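Local coordinates for AztD protein (Citrobacter koseri, PDB 6CMK), which acts as a periplasmic zinc chaperone of the AztABCD transport system, handing one zinc ion directly to the solute-binding protein AztC, at residues V301-R309 and R352-K361. Sequence-based numbering, arbitrary orientation.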
# COMPACT_ATOMS: atom_id res chain seq x y z
N VAL B 301 -27.85 9.80 7.39
CA VAL B 301 -28.07 8.40 7.71
C VAL B 301 -26.75 7.64 7.83
O VAL B 301 -26.58 6.83 8.74
CB VAL B 301 -28.98 7.75 6.63
CG1 VAL B 301 -29.07 6.23 6.83
CG2 VAL B 301 -30.38 8.38 6.65
N HIS B 302 -25.82 7.88 6.91
CA HIS B 302 -24.57 7.13 6.86
C HIS B 302 -23.57 7.89 6.01
O HIS B 302 -23.94 8.70 5.17
CB HIS B 302 -24.81 5.73 6.28
CG HIS B 302 -23.66 4.79 6.46
ND1 HIS B 302 -23.13 4.05 5.42
CD2 HIS B 302 -22.92 4.48 7.56
CE1 HIS B 302 -22.13 3.31 5.88
NE2 HIS B 302 -21.99 3.56 7.17
N PHE B 303 -22.28 7.64 6.24
CA PHE B 303 -21.29 8.13 5.30
C PHE B 303 -20.11 7.17 5.22
O PHE B 303 -19.87 6.35 6.12
CB PHE B 303 -20.84 9.58 5.60
CG PHE B 303 -20.40 9.88 7.04
CD1 PHE B 303 -20.05 8.90 7.95
CD2 PHE B 303 -20.36 11.21 7.45
CE1 PHE B 303 -19.64 9.25 9.24
CE2 PHE B 303 -19.97 11.56 8.72
CZ PHE B 303 -19.61 10.58 9.62
N VAL B 304 -19.41 7.23 4.08
CA VAL B 304 -18.21 6.42 3.83
C VAL B 304 -17.30 7.20 2.89
O VAL B 304 -17.75 8.07 2.15
CB VAL B 304 -18.50 5.03 3.20
CG1 VAL B 304 -19.48 4.20 4.02
CG2 VAL B 304 -19.01 5.18 1.75
N VAL B 305 -16.01 6.85 2.91
CA VAL B 305 -15.08 7.45 1.96
C VAL B 305 -15.00 6.56 0.72
O VAL B 305 -15.34 5.37 0.73
CB VAL B 305 -13.67 7.68 2.56
CG1 VAL B 305 -13.77 8.49 3.86
CG2 VAL B 305 -12.92 6.37 2.78
N ASP B 306 -14.55 7.15 -0.38
CA ASP B 306 -14.26 6.37 -1.58
C ASP B 306 -12.79 5.98 -1.51
O ASP B 306 -11.93 6.87 -1.56
CB ASP B 306 -14.55 7.17 -2.84
CG ASP B 306 -14.52 6.32 -4.10
OD1 ASP B 306 -13.61 5.47 -4.25
OD2 ASP B 306 -15.40 6.50 -4.97
N PRO B 307 -12.46 4.70 -1.36
CA PRO B 307 -11.05 4.30 -1.23
C PRO B 307 -10.29 4.35 -2.53
O PRO B 307 -9.06 4.43 -2.51
CB PRO B 307 -11.15 2.87 -0.70
CG PRO B 307 -12.46 2.36 -1.20
CD PRO B 307 -13.38 3.55 -1.25
N VAL B 308 -10.99 4.30 -3.66
CA VAL B 308 -10.37 4.28 -4.98
C VAL B 308 -10.19 5.69 -5.53
O VAL B 308 -9.12 6.04 -6.05
CB VAL B 308 -11.22 3.40 -5.93
CG1 VAL B 308 -10.64 3.42 -7.34
CG2 VAL B 308 -11.29 1.98 -5.42
N ARG B 309 -11.23 6.52 -5.45
CA ARG B 309 -11.17 7.92 -5.87
C ARG B 309 -11.03 8.77 -4.61
O ARG B 309 -12.01 9.18 -3.99
CB ARG B 309 -12.40 8.29 -6.70
CG ARG B 309 -12.51 7.52 -8.00
CD ARG B 309 -13.96 7.24 -8.37
NE ARG B 309 -14.47 6.18 -7.51
CZ ARG B 309 -14.35 4.88 -7.76
NH1 ARG B 309 -13.78 4.45 -8.89
NH2 ARG B 309 -14.82 4.00 -6.88
N ARG B 352 -31.98 1.21 8.16
CA ARG B 352 -31.72 2.28 7.20
C ARG B 352 -30.57 1.92 6.29
O ARG B 352 -29.73 1.08 6.62
CB ARG B 352 -31.44 3.61 7.91
CG ARG B 352 -32.58 4.01 8.81
CD ARG B 352 -32.71 5.51 8.95
NE ARG B 352 -33.74 5.81 9.93
CZ ARG B 352 -33.59 5.62 11.24
NH1 ARG B 352 -32.45 5.14 11.72
NH2 ARG B 352 -34.59 5.91 12.07
N PRO B 353 -30.50 2.56 5.12
CA PRO B 353 -29.43 2.28 4.16
C PRO B 353 -28.02 2.47 4.72
O PRO B 353 -27.77 3.31 5.59
CB PRO B 353 -29.72 3.28 3.04
CG PRO B 353 -31.21 3.39 3.07
CD PRO B 353 -31.55 3.41 4.53
N ARG B 354 -27.10 1.68 4.17
CA ARG B 354 -25.67 1.79 4.42
C ARG B 354 -24.95 1.74 3.07
O ARG B 354 -25.41 1.07 2.14
CB ARG B 354 -25.16 0.66 5.34
CG ARG B 354 -25.80 0.67 6.75
CD ARG B 354 -25.30 1.89 7.49
NE ARG B 354 -25.73 1.98 8.89
CZ ARG B 354 -26.75 2.70 9.33
NH1 ARG B 354 -27.51 3.40 8.50
NH2 ARG B 354 -27.02 2.71 10.64
N ILE B 355 -23.83 2.48 2.98
CA ILE B 355 -23.04 2.63 1.75
C ILE B 355 -21.78 1.78 1.83
O ILE B 355 -21.11 1.75 2.87
CB ILE B 355 -22.63 4.10 1.52
CG1 ILE B 355 -23.75 5.11 1.80
CG2 ILE B 355 -22.11 4.27 0.10
CD1 ILE B 355 -23.19 6.54 2.00
N ALA B 356 -21.42 1.14 0.72
CA ALA B 356 -20.08 0.60 0.52
C ALA B 356 -19.59 0.96 -0.88
O ALA B 356 -20.37 1.30 -1.76
CB ALA B 356 -20.03 -0.93 0.70
N VAL B 357 -18.27 0.87 -1.07
CA VAL B 357 -17.65 1.14 -2.37
C VAL B 357 -16.77 -0.05 -2.75
O VAL B 357 -15.97 -0.51 -1.94
CB VAL B 357 -16.81 2.43 -2.35
CG1 VAL B 357 -16.28 2.72 -3.76
CG2 VAL B 357 -17.63 3.61 -1.85
N ALA B 358 -16.91 -0.52 -3.99
CA ALA B 358 -16.05 -1.57 -4.53
C ALA B 358 -15.75 -1.25 -5.98
O ALA B 358 -16.67 -1.01 -6.77
CB ALA B 358 -16.71 -2.95 -4.43
N ASP B 359 -14.46 -1.25 -6.33
CA ASP B 359 -14.00 -1.02 -7.70
C ASP B 359 -14.57 0.32 -8.16
O ASP B 359 -14.32 1.34 -7.51
CB ASP B 359 -14.37 -2.23 -8.57
CG ASP B 359 -13.52 -2.34 -9.82
OD1 ASP B 359 -12.43 -1.73 -9.86
OD2 ASP B 359 -13.95 -3.04 -10.76
N ASN B 360 -15.34 0.36 -9.25
CA ASN B 360 -15.88 1.62 -9.75
C ASN B 360 -17.38 1.72 -9.50
O ASN B 360 -18.10 2.37 -10.26
CB ASN B 360 -15.56 1.75 -11.23
CG ASN B 360 -14.06 1.78 -11.49
OD1 ASN B 360 -13.28 2.22 -10.64
ND2 ASN B 360 -13.65 1.29 -12.66
N LYS B 361 -17.85 1.09 -8.43
CA LYS B 361 -19.27 1.04 -8.11
C LYS B 361 -19.51 1.42 -6.66
O LYS B 361 -18.67 1.18 -5.77
CB LYS B 361 -19.84 -0.36 -8.36
CG LYS B 361 -19.89 -0.74 -9.82
CD LYS B 361 -20.24 -2.20 -9.99
CE LYS B 361 -20.65 -2.52 -11.42
NZ LYS B 361 -21.25 -3.87 -11.54
O HOH W 1 -28.79 5.32 10.25
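Two neighbouring blades of the beta propeller meet where His-302 and Val-304 of strand 300-305 pack against Arg-354 and Ile-355, where the loop enters strand 355-358. Each strand is the first of its four-stranded antiparallel blade, and the two run nearly parallel, 22° apart; no backbone-to-backbone hydrogen bond joins them, and side chains bridge the two, partly to backbone atoms. His-302 suits this junction because its ring offers both an acceptor and a flat face. ND1 takes a nearly straight hydrogen bond from Ile-355 N (3.0 Å, 171°), while Arg-354 CD lies over the ring centre in a CH-pi contact, 3.5 Å from the centroid. The arginine's bend at chi2 (-69°) carries its NH1 back to Pro-353 O and to a water, which accepts from NH1 and donates to Val-301 O. Apolar side chains fill the middle: beta-branched Val-304 CG2 touches Ile-355 CG2 at 3.6 Å, and the Pro-307 ring rests its CD on Val-357 CB.

At the far end Arg-309 clasps the type II' turn of residues 358-361. Its NH2 reaches Asp-359 O in the carbonyl plane (2.8 Å), and NH1 bonds Asn-360 OD1. NE forms a salt bridge with Asp-306 OD2, which Tyr-314 also holds, while Asp-306 OD1 accepts from Val-308 N, an Asx turn, and from Arg-309 N, extending it to an Asx motif. Polar bonds thus close both ends of an apolar seam, and the carboxylate probably steadies the arginine's charge.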